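Local coordinates for protein D-mannonate dehydratase (Streptococcus suis, PDB 3BDK) that probably catalyses the metal-dependent dehydration of D-mannonate to 2-dehydro-3-deoxy-D-gluconate, a step of pentose and glucuronate interconversion, at residues P127-T132 / G226-P231; A217-D222 / V258-S263. All blocks are in the same frame, centred on the assembly; numbering follows the deposited sequence.

Contact 1 (P127-T132 / G226-P231); sequences PVFDWT and GIFGLP. With DNO (D-mannose), chain C.
Ile227 takes CG1 between its backbone N and carbonyl carbon (chi1 54°) and then runs on extended, which aims CD1 at Thr132; the two side chains meet tip to tip, CD1 3.2 Å from Thr132 OG1. Leu230 instead has CG anti to its carbonyl carbon (chi1 -65°), and both its methyl groups come against Val128 CG2 from the same side, CD2 at 3.5 Å. Leu230 CD1 also comes obliquely to the CD1-CE1 side of the Phe129 ring, 3.8 Å from CE1, and Val128 CG1 sits over the centre of that ring. Phe228 CD2 comes to 4.2 Å from Phe129 CE1. At the other end Pro127 CG rests 3.3 Å from the carbonyl O of Pro231. No hydrogen bond crosses; the hold is apolar, between a type I' turn from Ile227 to Leu230 and a classic gamma turn at Val128, closed by a weak bond from Phe129 N to Pro127 O. Tyr185 of helix 176-187 packs on Pro127, Val128 and Leu230. Beyond this packing, Trp131 turns away and brings NE1 to 2.9 Å from O4 of D-mannose, at the ring edge. Segment 127-132 thus supplies Asp130 and Trp131 to the sugar pocket of the xylose isomerase-like TIM barrel, with 226-231 packed behind it.

Contact 2 (A217-D222 / V258-S263); sequences AIHPDD and VGSYAS. With MN (manganese (II) ion), chain D; DNO (D-mannose), chain C.
Pro220 meets Ser260 and Tyr261 where strand 215-218 of a xylose isomerase-like TIM barrel runs into its active-site loop, beside the short helix 258-262 that follows the neighbouring strand. The packing contacts centre on Pro220. Its CB lies over one face of the Tyr261 ring, 3.7 Å from the centroid and 27° off the normal, a CH-pi contact, while its CG packs 3.6 Å from Ser260 CB. Its CD covers a face of the His219 ring, toward the rim. Ser260 OG packs 3.4 Å from Asp222 CB.

Among the polar contacts, His219 ND1 donates to Pro220 O at 3.2 Å, on a lone pair in the carbonyl plane, though that oxygen sits 29° out of the imidazole plane. The bond probably helps fix the ring rotation and leaves NE2 for the metal. Asp222 OD1 is salt-bridged to Arg133, and Ser260 OG makes a weak hydrogen bond to Arg288.

With CG anti to the backbone N (chi1 -161°), His219 binds manganese through NE2 at 2.5 Å, alongside His286 and Asp330. D-mannose adds O2 to the same ion at 2.4 Å, while its O1 lies 2.9 Å from Asp222 OD2.

In the fold
Following the chain, strand 120-123 leads into 127-132, the first half of contact 1. After helices 176-187 and 191-210 comes strand 215-218, which leads into 217-222, the first half of contact 2; only a few residues on, 226-231 closes contact 1 over 93 intervening residues. Strand 252-257 then delivers 258-263, closing contact 2 over 35. The segments alternate, so the two loops cross. Contact 1 thus ties together the loops after strands 120-123 and 215-218, while contact 2 joins the end of strand 215-218 and its loop to the short helix after strand 252-257. They meet where Trp131 CB packs 3.5 Å from Asp222 OD2, and both touch the bound sugar.

Contact 1 (P127-T132 / G226-P231)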
loop_
_atom_site.group_PDB
_atom_site.type_symbol
_atom_site.label_atom_id
_atom_site.label_comp_id
_atom_site.label_asym_id
_atom_site.label_seq_id
_atom_site.Cartn_x
_atom_site.Cartn_y
_atom_site.Cartn_z
ATOM N N PRO A 127 6.583 32.951 3.493
ATOM C CA PRO A 127 5.733 34.121 3.528
ATOM C C PRO A 127 4.329 33.776 3.086
ATOM O O PRO A 127 4.169 32.969 2.168
ATOM C CB PRO A 127 6.376 35.031 2.497
ATOM C CG PRO A 127 7.815 34.664 2.530
ATOM C CD PRO A 127 7.875 33.213 2.832
ATOM N N VAL A 128 3.343 34.357 3.775
ATOM C CA VAL A 128 1.939 34.394 3.378
ATOM C C VAL A 128 1.184 33.056 3.450
ATOM O O VAL A 128 0.349 32.870 4.334
ATOM C CB VAL A 128 1.743 35.068 1.994
ATOM C CG1 VAL A 128 0.292 35.451 1.798
ATOM C CG2 VAL A 128 2.597 36.300 1.875
ATOM N N PHE A 129 1.461 32.143 2.521
ATOM C CA PHE A 129 0.775 30.849 2.450
ATOM C C PHE A 129 1.735 29.737 2.833
ATOM O O PHE A 129 2.946 29.927 2.755
ATOM C CB PHE A 129 0.285 30.567 1.025
ATOM C CG PHE A 129 -0.316 31.757 0.329
ATOM C CD1 PHE A 129 0.459 32.543 -0.517
ATOM C CD2 PHE A 129 -1.655 32.082 0.509
ATOM C CE1 PHE A 129 -0.090 33.654 -1.170
ATOM C CE2 PHE A 129 -2.209 33.184 -0.129
ATOM C CZ PHE A 129 -1.421 33.975 -0.974
ATOM N N ASP A 130 1.192 28.573 3.216
ATOM C CA ASP A 130 2.018 27.384 3.457
ATOM C C ASP A 130 2.063 26.413 2.276
ATOM O O ASP A 130 2.831 25.439 2.270
ATOM C CB ASP A 130 1.546 26.660 4.700
ATOM C CG ASP A 130 1.503 27.561 5.903
ATOM O OD1 ASP A 130 0.551 27.389 6.711
ATOM O OD2 ASP A 130 2.410 28.437 6.027
ATOM N N TRP A 131 1.230 26.687 1.287
ATOM C CA TRP A 131 1.242 25.969 0.026
ATOM C C TRP A 131 0.280 26.689 -0.908
ATOM O O TRP A 131 -0.529 27.515 -0.474
ATOM C CB TRP A 131 0.828 24.504 0.219
ATOM C CG TRP A 131 -0.485 24.345 0.927
ATOM C CD1 TRP A 131 -0.681 24.230 2.265
ATOM C CD2 TRP A 131 -1.790 24.312 0.330
ATOM N NE1 TRP A 131 -2.022 24.115 2.547
ATOM C CE2 TRP A 131 -2.727 24.167 1.380
ATOM C CE3 TRP A 131 -2.260 24.390 -0.990
ATOM C CZ2 TRP A 131 -4.109 24.087 1.154
ATOM C CZ3 TRP A 131 -3.647 24.317 -1.212
ATOM C CH2 TRP A 131 -4.546 24.166 -0.145
ATOM N N THR A 132 0.363 26.368 -2.189
ATOM C CA THR A 132 -0.507 26.959 -3.180
ATOM C C THR A 132 -0.810 25.886 -4.209
ATOM O O THR A 132 0.103 25.245 -4.742
ATOM C CB THR A 132 0.203 28.141 -3.837
ATOM O OG1 THR A 132 0.468 29.139 -2.846
ATOM C CG2 THR A 132 -0.622 28.753 -4.972
ATOM N N GLY A 226 9.374 31.379 -6.320
ATOM C CA GLY A 226 8.554 32.567 -6.100
ATOM C C GLY A 226 7.223 32.445 -6.800
ATOM O O GLY A 226 7.176 32.125 -7.985
ATOM N N ILE A 227 6.138 32.653 -6.063
ATOM C CA ILE A 227 4.818 32.869 -6.666
ATOM C C ILE A 227 4.384 34.283 -6.367
ATOM O O ILE A 227 4.758 34.837 -5.334
ATOM C CB ILE A 227 3.725 31.935 -6.107
ATOM C CG1 ILE A 227 3.665 32.033 -4.570
ATOM C CG2 ILE A 227 3.908 30.516 -6.645
ATOM C CD1 ILE A 227 2.919 30.874 -3.816
ATOM N N PHE A 228 3.596 34.868 -7.267
ATOM C CA PHE A 228 2.945 36.134 -6.982
ATOM C C PHE A 228 3.954 37.172 -6.471
ATOM O O PHE A 228 3.640 37.979 -5.571
ATOM C CB PHE A 228 1.876 35.920 -5.904
ATOM C CG PHE A 228 0.812 34.940 -6.280
ATOM C CD1 PHE A 228 0.191 35.007 -7.527
ATOM C CD2 PHE A 228 0.379 33.999 -5.359
ATOM C CE1 PHE A 228 -0.815 34.138 -7.863
ATOM C CE2 PHE A 228 -0.630 33.124 -5.670
ATOM C CZ PHE A 228 -1.231 33.176 -6.919
ATOM N N GLY A 229 5.170 37.118 -7.007
ATOM C CA GLY A 229 6.236 38.030 -6.589
ATOM C C GLY A 229 6.646 37.968 -5.129
ATOM O O GLY A 229 7.420 38.810 -4.674
ATOM N N LEU A 230 6.146 36.978 -4.393
ATOM C CA LEU A 230 6.579 36.745 -3.017
ATOM C C LEU A 230 7.875 35.959 -2.979
ATOM O O LEU A 230 8.088 35.107 -3.826
ATOM C CB LEU A 230 5.558 35.926 -2.267
ATOM C CG LEU A 230 4.180 36.447 -1.970
ATOM C CD1 LEU A 230 3.342 35.252 -1.457
ATOM C CD2 LEU A 230 4.290 37.564 -0.956
ATOM N N PRO A 231 8.740 36.213 -1.980
ATOM C CA PRO A 231 10.014 35.507 -1.934
ATOM C C PRO A 231 9.920 34.105 -1.281
ATOM O O PRO A 231 9.042 33.877 -0.436
ATOM C CB PRO A 231 10.877 36.455 -1.099
ATOM C CG PRO A 231 9.936 37.007 -0.133
ATOM C CD PRO A 231 8.619 37.165 -0.860
HETATM C C1 DNO C . 0.954 21.319 2.653
HETATM C C2 DNO C . 0.685 20.258 3.732
HETATM C C3 DNO C . -0.352 20.677 4.822
HETATM C C4 DNO C . -0.169 21.980 5.667
HETATM C C5 DNO C . 1.257 22.391 6.145
HETATM C C6 DNO C . 1.151 23.192 7.449
HETATM O O1 DNO C . 1.590 21.030 1.637
HETATM O O2 DNO C . 1.923 19.811 4.315
HETATM O O3 DNO C . -0.483 19.602 5.747
HETATM O O4 DNO C . -0.819 23.072 5.003
HETATM O O5 DNO C . 2.132 21.277 6.378
HETATM O O6 DNO C . 1.186 24.591 7.151
#

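Contact 2 (A217-D222 / V258-S263)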
loop_
_atom_site.group_PDB
_atom_site.type_symbol
_atom_site.label_atom_id
_atom_site.label_comp_id
_atom_site.label_asym_id
_atom_site.label_seq_id
_atom_site.Cartn_x
_atom_site.Cartn_y
_atom_site.Cartn_z
ATOM N N ALA A 217 12.794 20.602 12.397
ATOM C CA ALA A 217 12.823 20.079 11.036
ATOM C C ALA A 217 11.944 20.910 10.107
ATOM O O ALA A 217 10.717 20.875 10.202
ATOM C CB ALA A 217 12.388 18.621 11.018
ATOM N N ILE A 218 12.580 21.656 9.210
ATOM C CA ILE A 218 11.898 22.708 8.467
ATOM C C ILE A 218 11.259 22.160 7.195
ATOM O O ILE A 218 11.948 21.633 6.321
ATOM C CB ILE A 218 12.860 23.852 8.096
ATOM C CG1 ILE A 218 12.113 24.953 7.340
ATOM C CG2 ILE A 218 14.021 23.323 7.267
ATOM C CD1 ILE A 218 13.179 27.173 7.516
ATOM N N HIS A 219 9.941 22.289 7.098
ATOM C CA HIS A 219 9.222 21.918 5.884
ATOM C C HIS A 219 9.584 22.841 4.725
ATOM O O HIS A 219 9.442 24.059 4.822
ATOM C CB HIS A 219 7.712 21.946 6.127
ATOM C CG HIS A 219 6.923 21.176 5.114
ATOM N ND1 HIS A 219 6.536 21.714 3.905
ATOM C CD2 HIS A 219 6.448 19.908 5.131
ATOM C CE1 HIS A 219 5.857 20.811 3.221
ATOM N NE2 HIS A 219 5.789 19.707 3.942
ATOM N N PRO A 220 10.053 22.250 3.631
ATOM C CA PRO A 220 10.574 23.026 2.500
ATOM C C PRO A 220 9.494 23.895 1.865
ATOM O O PRO A 220 8.315 23.746 2.186
ATOM C CB PRO A 220 11.023 21.943 1.517
ATOM C CG PRO A 220 10.146 20.781 1.820
ATOM C CD PRO A 220 9.910 20.821 3.304
ATOM N N ASP A 221 9.900 24.792 0.972
ATOM C CA ASP A 221 8.971 25.731 0.353
ATOM C C ASP A 221 8.148 25.055 -0.738
ATOM O O ASP A 221 8.690 24.353 -1.592
ATOM C CB ASP A 221 9.727 26.930 -0.224
ATOM C CG ASP A 221 9.893 28.053 0.779
ATOM O OD1 ASP A 221 10.608 29.029 0.468
ATOM O OD2 ASP A 221 9.308 27.961 1.879
ATOM N N ASP A 222 6.838 25.270 -0.703
ATOM C CA ASP A 222 5.903 24.431 -1.443
ATOM C C ASP A 222 4.852 25.273 -2.159
ATOM O O ASP A 222 3.846 25.662 -1.566
ATOM C CB ASP A 222 5.225 23.429 -0.505
ATOM C CG ASP A 222 4.089 22.681 -1.175
ATOM O OD1 ASP A 222 4.003 22.719 -2.421
ATOM O OD2 ASP A 222 3.283 22.055 -0.456
ATOM N N VAL A 258 10.476 15.118 -0.232
ATOM C CA VAL A 258 10.891 14.887 -1.608
ATOM C C VAL A 258 9.898 15.416 -2.655
ATOM O O VAL A 258 10.314 15.809 -3.743
ATOM C CB VAL A 258 11.225 13.388 -1.904
ATOM C CG1 VAL A 258 12.440 12.950 -1.144
ATOM C CG2 VAL A 258 10.028 12.462 -1.642
ATOM N N GLY A 259 8.606 15.420 -2.324
ATOM C CA GLY A 259 7.561 15.895 -3.211
ATOM C C GLY A 259 7.634 17.387 -3.455
ATOM O O GLY A 259 7.473 17.856 -4.597
ATOM N N SER A 260 7.855 18.144 -2.379
ATOM C CA SER A 260 7.925 19.604 -2.468
ATOM C C SER A 260 9.119 19.980 -3.292
ATOM O O SER A 260 9.001 20.762 -4.224
ATOM C CB SER A 260 8.016 20.253 -1.087
ATOM O OG SER A 260 6.716 20.408 -0.515
ATOM N N TYR A 261 10.263 19.389 -2.967
ATOM C CA TYR A 261 11.476 19.610 -3.726
ATOM C C TYR A 261 11.413 19.148 -5.182
ATOM O O TYR A 261 11.965 19.824 -6.048
ATOM C CB TYR A 261 12.678 18.989 -3.033
ATOM C CG TYR A 261 13.152 19.761 -1.826
ATOM C CD1 TYR A 261 13.320 19.132 -0.592
ATOM C CD2 TYR A 261 13.458 21.113 -1.919
ATOM C CE1 TYR A 261 13.767 19.836 0.511
ATOM C CE2 TYR A 261 13.893 21.822 -0.826
ATOM C CZ TYR A 261 14.042 21.186 0.390
ATOM O OH TYR A 261 14.467 21.914 1.490
ATOM N N ALA A 262 10.765 18.021 -5.478
ATOM C CA ALA A 262 10.776 17.534 -6.879
ATOM C C ALA A 262 9.810 18.270 -7.785
ATOM O O ALA A 262 9.809 18.072 -8.994
ATOM C CB ALA A 262 10.517 16.036 -6.961
ATOM N N SER A 263 8.988 19.112 -7.182
ATOM C CA SER A 263 8.013 19.937 -7.911
ATOM C C SER A 263 8.731 20.913 -8.799
ATOM O O SER A 263 8.191 21.340 -9.792
ATOM C CB SER A 263 7.098 20.660 -6.934
ATOM O OG SER A 263 6.404 19.684 -6.169
HETATM MN MN MN D . 3.746 18.310 3.796
HETATM C C1 DNO C . 0.954 21.319 2.653
HETATM C C2 DNO C . 0.685 20.258 3.732
HETATM C C3 DNO C . -0.352 20.677 4.822
HETATM C C4 DNO C . -0.169 21.980 5.667
HETATM C C5 DNO C . 1.257 22.391 6.145
HETATM C C6 DNO C . 1.151 23.192 7.449
HETATM O O1 DNO C . 1.590 21.030 1.637
HETATM O O2 DNO C . 1.923 19.811 4.315
HETATM O O3 DNO C . -0.483 19.602 5.747
HETATM O O4 DNO C . -0.819 23.072 5.003
HETATM O O5 DNO C . 2.132 21.277 6.378
HETATM O O6 DNO C . 1.186 24.591 7.151
#